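Local coordinates for protein fructuronate-tagaturonate epimerase UxaE from Cohnella laeviribosi in complex with 1 glycerol (Cohnella laeviribosi, PDB 6IL9) that catalyses the interconversion of fructuronate and tagaturonate by epimerisation, in a TIM barrel that carries a bound zinc ion, at residues A403-T408 and L438-G443; H391-E396 and S455-E460; I8-L11 and Q15-V18. All blocks are in the same frame, centred on the assembly; numbering follows the deposited sequence.

Interaction 1 (A403-T408 and L438-G443); sequences AYYHVT and LHITYG
The side chain of Y405 crosses that of Y442 at about a right angle, each hydroxyl at the edge of the other ring, near its plane. Y405 OH and Y442 OH are 2.7 Å apart and hydrogen-bonded, either able to donate; behind them Y405 CE2 lies in the plane of the Y442 ring, at its edge, 3.8 Å from Y442 CE1. With CG between its own backbone N and carbonyl carbon (chi1 68°), Y442 turns its ring toward Y405. Nearer the backbone, Y405 slides past I440 in the opposite direction, with Y405 CB 3.4 Å from I440 CG1. At its far end I440 CD1 lies 4.1 Å from V407 CG1. Replacing Y405 by alanine keeps CB against I440 but is likely to leave the Y442 hydroxyl without this partner and I440 without the ring alongside it. The side chain of Y405 lies about 7 Å from a bound glycerol and about 9 Å from the zinc ion held by H161, D273 and H343, beside the probable active site. The contact joins the loop after helix 384-402 to the junction of helices 432-440 and 442-446, with helix 125-131 packed on Y442 and A401 on I440.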
loop_
_atom_site.group_PDB
_atom_site.type_symbol
_atom_site.label_atom_id
_atom_site.label_comp_id
_atom_site.label_asym_id
_atom_site.label_seq_id
_atom_site.Cartn_x
_atom_site.Cartn_y
_atom_site.Cartn_z
ATOM N N ALA A 403 -6.260 19.150 -1.791
ATOM C CA ALA A 403 -5.397 19.368 -2.945
ATOM C C ALA A 403 -4.623 18.113 -3.336
ATOM O O ALA A 403 -4.199 18.000 -4.490
ATOM C CB ALA A 403 -4.430 20.520 -2.657
ATOM N N TYR A 404 -4.449 17.161 -2.410
ATOM C CA TYR A 404 -3.662 15.950 -2.633
ATOM C C TYR A 404 -4.501 14.705 -2.872
ATOM O O TYR A 404 -4.000 13.740 -3.461
ATOM C CB TYR A 404 -2.767 15.669 -1.424
ATOM C CG TYR A 404 -1.643 16.650 -1.243
ATOM C CD1 TYR A 404 -0.512 16.587 -2.044
ATOM C CD2 TYR A 404 -1.704 17.626 -0.268
ATOM C CE1 TYR A 404 0.528 17.480 -1.883
ATOM C CE2 TYR A 404 -0.670 18.524 -0.098
ATOM C CZ TYR A 404 0.443 18.445 -0.910
ATOM O OH TYR A 404 1.480 19.335 -0.747
ATOM N N TYR A 405 -5.736 14.680 -2.388
ATOM C CA TYR A 405 -6.607 13.525 -2.537
ATOM C C TYR A 405 -7.959 14.020 -3.010
ATOM O O TYR A 405 -8.489 14.987 -2.454
ATOM C CB TYR A 405 -6.736 12.769 -1.216
ATOM C CG TYR A 405 -5.418 12.189 -0.761
ATOM C CD1 TYR A 405 -5.022 10.929 -1.183
ATOM C CD2 TYR A 405 -4.561 12.907 0.052
ATOM C CE1 TYR A 405 -3.816 10.390 -0.794
ATOM C CE2 TYR A 405 -3.341 12.373 0.456
ATOM C CZ TYR A 405 -2.975 11.114 0.018
ATOM O OH TYR A 405 -1.772 10.548 0.392
ATOM N N HIS A 406 -8.506 13.376 -4.038
ATOM C CA HIS A 406 -9.800 13.786 -4.581
ATOM C C HIS A 406 -10.908 13.116 -3.784
ATOM O O HIS A 406 -11.053 11.890 -3.819
ATOM C CB HIS A 406 -9.928 13.431 -6.058
ATOM C CG HIS A 406 -11.282 13.746 -6.617
ATOM N ND1 HIS A 406 -11.648 15.020 -6.999
ATOM C CD2 HIS A 406 -12.373 12.967 -6.813
ATOM C CE1 HIS A 406 -12.899 15.007 -7.429
ATOM N NE2 HIS A 406 -13.361 13.773 -7.329
ATOM N N VAL A 407 -11.691 13.918 -3.060
ATOM C CA VAL A 407 -12.816 13.420 -2.278
ATOM C C VAL A 407 -14.011 14.342 -2.488
ATOM O O VAL A 407 -13.869 15.511 -2.854
ATOM C CB VAL A 407 -12.473 13.321 -0.772
ATOM C CG1 VAL A 407 -11.379 12.262 -0.537
ATOM C CG2 VAL A 407 -12.027 14.694 -0.227
ATOM N N THR A 408 -15.213 13.809 -2.257
ATOM C CA THR A 408 -16.425 14.622 -2.324
ATOM C C THR A 408 -17.055 14.793 -0.946
ATOM O O THR A 408 -18.276 14.896 -0.814
ATOM C CB THR A 408 -17.430 14.022 -3.311
ATOM O OG1 THR A 408 -17.662 12.643 -3.000
ATOM C CG2 THR A 408 -16.910 14.143 -4.747
ATOM N N LEU A 438 -10.500 12.659 8.393
ATOM C CA LEU A 438 -9.299 12.211 9.096
ATOM C C LEU A 438 -8.351 11.440 8.181
ATOM O O LEU A 438 -7.132 11.481 8.387
ATOM C CB LEU A 438 -9.692 11.354 10.309
ATOM C CG LEU A 438 -9.956 12.074 11.647
ATOM C CD1 LEU A 438 -8.691 12.700 12.190
ATOM C CD2 LEU A 438 -11.062 13.144 11.536
ATOM N N HIS A 439 -8.882 10.756 7.159
ATOM C CA HIS A 439 -8.045 9.925 6.290
ATOM C C HIS A 439 -7.008 10.783 5.584
ATOM O O HIS A 439 -5.816 10.469 5.585
ATOM C CB HIS A 439 -8.938 9.203 5.263
ATOM C CG HIS A 439 -8.248 8.137 4.457
ATOM N ND1 HIS A 439 -7.160 8.387 3.643
ATOM C CD2 HIS A 439 -8.531 6.819 4.310
ATOM C CE1 HIS A 439 -6.791 7.268 3.046
ATOM N NE2 HIS A 439 -7.610 6.300 3.430
ATOM N N ILE A 440 -7.456 11.901 5.015
ATOM C CA ILE A 440 -6.664 12.675 4.075
ATOM C C ILE A 440 -5.773 13.699 4.773
ATOM O O ILE A 440 -4.792 14.164 4.173
ATOM C CB ILE A 440 -7.680 13.284 3.087
ATOM C CG1 ILE A 440 -7.976 12.329 1.937
ATOM C CG2 ILE A 440 -7.294 14.608 2.571
ATOM C CD1 ILE A 440 -8.638 11.076 2.303
ATOM N N THR A 441 -6.049 14.008 6.040
ATOM C CA THR A 441 -5.299 14.995 6.806
ATOM C C THR A 441 -4.186 14.367 7.640
ATOM O O THR A 441 -3.635 15.040 8.512
ATOM C CB THR A 441 -6.238 15.807 7.712
ATOM O OG1 THR A 441 -7.040 14.934 8.524
ATOM C CG2 THR A 441 -7.160 16.736 6.878
ATOM N N TYR A 442 -3.826 13.106 7.377
ATOM C CA TYR A 442 -2.791 12.439 8.177
ATOM C C TYR A 442 -1.483 13.220 8.172
ATOM O O TYR A 442 -0.822 13.345 9.215
ATOM C CB TYR A 442 -2.549 11.018 7.658
ATOM C CG TYR A 442 -1.913 10.970 6.278
ATOM C CD1 TYR A 442 -2.658 11.216 5.132
ATOM C CD2 TYR A 442 -0.554 10.706 6.125
ATOM C CE1 TYR A 442 -2.071 11.184 3.871
ATOM C CE2 TYR A 442 0.039 10.672 4.872
ATOM C CZ TYR A 442 -0.723 10.917 3.750
ATOM O OH TYR A 442 -0.132 10.873 2.512
ATOM N N GLY A 443 -1.080 13.733 7.008
ATOM C CA GLY A 443 0.200 14.424 6.919
ATOM C C GLY A 443 0.182 15.742 7.671
ATOM O O GLY A 443 1.100 16.046 8.440
#

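Interaction 2 (H391-E396 and S455-E460); sequences HQYALE and SLFRDE
One face of the Y393 ring receives the edge of F457 in a T-shaped (edge-to-face) stack. The ring centroids are 5.1 Å apart and the planes stand at 78° to each other. F457 CE2 comes down near the rim of the tyrosine rather than over its middle, 3.5 Å from Y393 CG, while F457 CZ lies 3.6 Å from Y393 CB. One face of F457 is in turn covered by CG of its neighbour L456. This leucine also meets the tyrosine directly: L456 CD2 is 3.5 Å from Y393 CE2, approaching obliquely. With CG anti to the backbone N (chi1 -167°), Y393 extends from helix 384-402 to meet both residues. They belong to the turn leading into helix 458-467, where D459 N donates to S455 OG at 3.1 Å. L445 of helix 442-446 touches the side chains of both Y393 and F457, and R389 NH2 hydrogen-bonds to the carbonyl oxygen of L456. No hydrogen bond joins Y393 to L456 or F457; the contact rests on dispersion and on the C-H edge of phenylalanine set against the pi face of tyrosine, so it depends on shape and ring orientation rather than on charge.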
loop_
_atom_site.group_PDB
_atom_site.type_symbol
_atom_site.label_atom_id
_atom_site.label_comp_id
_atom_site.label_asym_id
_atom_site.label_seq_id
_atom_site.Cartn_x
_atom_site.Cartn_y
_atom_site.Cartn_z
ATOM N N HIS A 391 -9.337 16.265 15.497
ATOM C CA HIS A 391 -10.497 16.401 14.618
ATOM C C HIS A 391 -10.738 17.867 14.275
ATOM O O HIS A 391 -10.941 18.223 13.106
ATOM C CB HIS A 391 -11.705 15.754 15.312
ATOM C CG HIS A 391 -13.013 15.867 14.579
ATOM N ND1 HIS A 391 -13.765 14.758 14.242
ATOM C CD2 HIS A 391 -13.741 16.945 14.192
ATOM C CE1 HIS A 391 -14.886 15.145 13.660
ATOM N NE2 HIS A 391 -14.894 16.468 13.610
ATOM N N GLN A 392 -10.659 18.744 15.280
ATOM C CA GLN A 392 -10.875 20.169 15.036
ATOM C C GLN A 392 -9.801 20.744 14.120
ATOM O O GLN A 392 -10.098 21.554 13.233
ATOM C CB GLN A 392 -10.918 20.924 16.367
ATOM C CG GLN A 392 -11.460 22.345 16.246
ATOM C CD GLN A 392 -12.849 22.400 15.628
ATOM O OE1 GLN A 392 -13.777 21.715 16.075
ATOM N NE2 GLN A 392 -13.003 23.227 14.594
ATOM N N TYR A 393 -8.546 20.324 14.312
ATOM C CA TYR A 393 -7.461 20.770 13.449
ATOM C C TYR A 393 -7.681 20.309 12.016
ATOM O O TYR A 393 -7.481 21.079 11.068
ATOM C CB TYR A 393 -6.130 20.243 13.987
ATOM C CG TYR A 393 -4.877 20.852 13.395
ATOM C CD1 TYR A 393 -4.266 20.292 12.280
ATOM C CD2 TYR A 393 -4.269 21.948 13.991
ATOM C CE1 TYR A 393 -3.115 20.826 11.746
ATOM C CE2 TYR A 393 -3.112 22.486 13.466
ATOM C CZ TYR A 393 -2.539 21.929 12.352
ATOM O OH TYR A 393 -1.380 22.465 11.833
ATOM N N ALA A 394 -8.101 19.053 11.844
ATOM C CA ALA A 394 -8.417 18.551 10.513
ATOM C C ALA A 394 -9.494 19.397 9.845
ATOM O O ALA A 394 -9.387 19.721 8.659
ATOM C CB ALA A 394 -8.854 17.090 10.609
ATOM N N LEU A 395 -10.549 19.751 10.589
ATOM C CA LEU A 395 -11.585 20.626 10.046
ATOM C C LEU A 395 -10.994 21.947 9.593
ATOM O O LEU A 395 -11.336 22.457 8.522
ATOM C CB LEU A 395 -12.662 20.885 11.096
ATOM C CG LEU A 395 -13.720 19.816 11.348
ATOM C CD1 LEU A 395 -14.529 20.168 12.598
ATOM C CD2 LEU A 395 -14.631 19.667 10.139
ATOM N N GLU A 396 -10.095 22.510 10.398
ATOM C CA GLU A 396 -9.553 23.827 10.102
ATOM C C GLU A 396 -8.629 23.824 8.895
ATOM O O GLU A 396 -8.456 24.874 8.263
ATOM C CB GLU A 396 -8.818 24.360 11.332
ATOM C CG GLU A 396 -9.758 24.790 12.441
ATOM C CD GLU A 396 -9.043 25.052 13.758
ATOM O OE1 GLU A 396 -7.793 24.962 13.800
ATOM O OE2 GLU A 396 -9.744 25.338 14.752
ATOM N N SER A 455 6.020 19.021 18.620
ATOM C CA SER A 455 4.883 18.472 17.890
ATOM C C SER A 455 3.580 18.860 18.574
ATOM O O SER A 455 3.488 18.913 19.805
ATOM C CB SER A 455 4.997 16.948 17.760
ATOM O OG SER A 455 4.588 16.301 18.946
ATOM N N LEU A 456 2.568 19.161 17.755
ATOM C CA LEU A 456 1.267 19.535 18.284
ATOM C C LEU A 456 0.457 18.305 18.678
ATOM O O LEU A 456 -0.203 18.305 19.720
ATOM C CB LEU A 456 0.521 20.384 17.253
ATOM C CG LEU A 456 -0.788 21.066 17.658
ATOM C CD1 LEU A 456 -0.626 22.004 18.864
ATOM C CD2 LEU A 456 -1.372 21.832 16.469
ATOM N N PHE A 457 0.512 17.243 17.871
ATOM C CA PHE A 457 -0.193 16.003 18.182
ATOM C C PHE A 457 0.671 14.757 18.133
ATOM O O PHE A 457 0.323 13.775 18.798
ATOM C CB PHE A 457 -1.368 15.772 17.215
ATOM C CG PHE A 457 -2.214 16.984 16.981
ATOM C CD1 PHE A 457 -2.977 17.517 18.003
ATOM C CD2 PHE A 457 -2.253 17.574 15.732
ATOM C CE1 PHE A 457 -3.761 18.632 17.789
ATOM C CE2 PHE A 457 -3.028 18.688 15.507
ATOM C CZ PHE A 457 -3.789 19.220 16.536
ATOM N N ARG A 458 1.764 14.754 17.371
ATOM C CA ARG A 458 2.379 13.495 16.959
ATOM C C ARG A 458 2.948 12.717 18.141
ATOM O O ARG A 458 2.774 11.496 18.226
ATOM C CB ARG A 458 3.460 13.769 15.920
ATOM C CG ARG A 458 4.100 12.509 15.380
ATOM C CD ARG A 458 5.190 12.858 14.390
ATOM N NE ARG A 458 5.752 11.674 13.759
ATOM C CZ ARG A 458 6.656 10.882 14.328
ATOM N NH1 ARG A 458 7.106 11.152 15.549
ATOM N NH2 ARG A 458 7.117 9.825 13.673
ATOM N N ASP A 459 3.635 13.393 19.062
ATOM C CA ASP A 459 4.237 12.680 20.186
ATOM C C ASP A 459 3.177 12.037 21.068
ATOM O O ASP A 459 3.298 10.865 21.447
ATOM C CB ASP A 459 5.112 13.627 21.009
ATOM C CG ASP A 459 6.335 14.086 20.252
ATOM O OD1 ASP A 459 6.832 13.312 19.406
ATOM O OD2 ASP A 459 6.793 15.226 20.498
ATOM N N GLU A 460 2.126 12.788 21.414
ATOM C CA GLU A 460 1.075 12.210 22.236
ATOM C C GLU A 460 0.323 11.116 21.487
ATOM O O GLU A 460 -0.092 10.128 22.097
ATOM C CB GLU A 460 0.103 13.288 22.715
ATOM C CG GLU A 460 -0.892 12.752 23.716
ATOM C CD GLU A 460 -1.871 13.803 24.236
ATOM O OE1 GLU A 460 -1.823 14.967 23.778
ATOM O OE2 GLU A 460 -2.695 13.440 25.099
#

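Interaction 3 (I8-L11 and Q15-V18); sequences IERL and QVHV
V16 lays its CG2 methyl against the last turns of helix 2-12, 3.5 Å from L11 N and 3.7 Å from R10 CB. This is a helix-to-strand connection: helix 2-12 ends, the chain turns back, and residues 15-18 lead into strand 17-26, an outermost strand of the five-stranded antiparallel sheet that stands apart from the TIM barrel. V16 and V18 both point toward the helix, and L11 crosses each of them at about a right angle. Its CG is anti to the backbone N (chi1 175°), which carries CD1 across to the returning chain, 3.7 Å from V18 CG2 and 4.1 Å from V16 CB. I34 of the adjacent strand 29-36 packs on the two valines, and Q32 on L11 and V18, which ties this small apolar patch to the sheet. Between the two segments the backbones are joined by a hydrogen bond from Q15 N to R10 O at 2.8 Å, nearly straight at the hydrogen (166°). The side chain of Q15 then crosses that of R10 at about a right angle, with Q15 OE1 3.6 Å from R10 CG, close to the aliphatic part of the arginine. The guanidinium has its main partner elsewhere, a salt bridge from NH2 to E37, while NE bonds to OG of S6; these two bonds help to fix its rotation. In the plane of the guanidinium, at its edge, a water accepts from R10 NH1 at 2.9 Å and donates to Q15 O at 2.6 Å.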
loop_
_atom_site.group_PDB
_atom_site.type_symbol
_atom_site.label_atom_id
_atom_site.label_comp_id
_atom_site.label_asym_id
_atom_site.label_seq_id
_atom_site.Cartn_x
_atom_site.Cartn_y
_atom_site.Cartn_z
ATOM N N ILE A 8 17.796 -4.753 31.425
ATOM C CA ILE A 8 18.362 -6.100 31.393
ATOM C C ILE A 8 18.120 -6.817 32.716
ATOM O O ILE A 8 17.770 -8.003 32.742
ATOM C CB ILE A 8 19.860 -6.034 31.040
ATOM C CG1 ILE A 8 20.041 -5.604 29.582
ATOM C CG2 ILE A 8 20.528 -7.378 31.284
ATOM C CD1 ILE A 8 21.428 -5.083 29.267
ATOM N N GLU A 9 18.281 -6.107 33.836
ATOM C CA GLU A 9 18.066 -6.736 35.135
ATOM C C GLU A 9 16.597 -7.084 35.341
ATOM O O GLU A 9 16.277 -8.180 35.814
ATOM C CB GLU A 9 18.587 -5.824 36.252
ATOM C CG GLU A 9 20.099 -5.951 36.439
ATOM C CD GLU A 9 20.711 -4.833 37.275
ATOM O OE1 GLU A 9 21.957 -4.782 37.370
ATOM O OE2 GLU A 9 19.952 -4.009 37.831
ATOM N N ARG A 10 15.685 -6.184 34.952
ATOM C CA ARG A 10 14.263 -6.489 35.077
ATOM C C ARG A 10 13.840 -7.612 34.134
ATOM O O ARG A 10 12.920 -8.376 34.452
ATOM C CB ARG A 10 13.432 -5.235 34.821
ATOM C CG ARG A 10 13.543 -4.243 35.958
ATOM C CD ARG A 10 12.747 -3.002 35.704
ATOM N NE ARG A 10 13.390 -2.100 34.763
ATOM C CZ ARG A 10 12.809 -1.647 33.656
ATOM N NH1 ARG A 10 11.580 -2.029 33.345
ATOM N NH2 ARG A 10 13.455 -0.800 32.865
ATOM N N LEU A 11 14.479 -7.712 32.971
ATOM C CA LEU A 11 14.210 -8.837 32.082
ATOM C C LEU A 11 14.588 -10.148 32.757
ATOM O O LEU A 11 13.825 -11.122 32.725
ATOM C CB LEU A 11 14.978 -8.655 30.774
ATOM C CG LEU A 11 14.882 -9.814 29.780
ATOM C CD1 LEU A 11 13.440 -10.017 29.349
ATOM C CD2 LEU A 11 15.760 -9.537 28.582
ATOM N N GLN A 15 10.208 -9.204 34.643
ATOM C CA GLN A 15 9.345 -8.036 34.779
ATOM C C GLN A 15 9.238 -7.227 33.489
ATOM O O GLN A 15 8.688 -6.122 33.503
ATOM C CB GLN A 15 9.847 -7.156 35.931
ATOM C CG GLN A 15 9.757 -7.862 37.294
ATOM C CD GLN A 15 10.784 -7.364 38.309
ATOM O OE1 GLN A 15 11.649 -6.546 37.992
ATOM N NE2 GLN A 15 10.687 -7.866 39.540
ATOM N N VAL A 16 9.726 -7.760 32.371
ATOM C CA VAL A 16 9.730 -7.067 31.087
ATOM C C VAL A 16 8.964 -7.906 30.074
ATOM O O VAL A 16 9.149 -9.126 30.005
ATOM C CB VAL A 16 11.172 -6.815 30.601
ATOM C CG1 VAL A 16 11.187 -6.326 29.161
ATOM C CG2 VAL A 16 11.863 -5.813 31.507
ATOM N N HIS A 17 8.121 -7.249 29.272
ATOM C CA HIS A 17 7.353 -7.962 28.261
ATOM C C HIS A 17 8.262 -8.532 27.176
ATOM O O HIS A 17 9.049 -7.804 26.563
ATOM C CB HIS A 17 6.313 -7.040 27.625
ATOM C CG HIS A 17 5.436 -7.740 26.636
ATOM N ND1 HIS A 17 4.535 -8.718 27.003
ATOM C CD2 HIS A 17 5.355 -7.638 25.288
ATOM C CE1 HIS A 17 3.921 -9.172 25.924
ATOM N NE2 HIS A 17 4.399 -8.533 24.871
ATOM N N VAL A 18 8.134 -9.834 26.924
ATOM C CA VAL A 18 8.855 -10.528 25.862
ATOM C C VAL A 18 7.841 -10.928 24.805
ATOM O O VAL A 18 6.786 -11.483 25.132
ATOM C CB VAL A 18 9.594 -11.773 26.385
ATOM C CG1 VAL A 18 10.283 -12.501 25.243
ATOM C CG2 VAL A 18 10.600 -11.383 27.446
HETATM O O HOH W 1 9.421 -3.753 34.201
#

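From the N terminus, interaction 3 comes first: it closes a tight turn between helix 2-12 and strand 17-26, at the margin of the antiparallel sheet. The chain then forms the eight-stranded barrel before reaching the helices that hold the other two contacts. Interaction 2 closes a long loop from helix 384-402 to the start of helix 458-467, and interaction 1 is nested inside it, joining residues 403-408 to 438-443. These two touch, through T441 OG1 and A394 CB 3.5 Å apart, and tie helices 384-402, 432-440, 442-446 and 458-467 to one another; interaction 1 lies near the zinc ion. Interaction 3 lies in series with them, its centre about 42 Å from that of interaction 1.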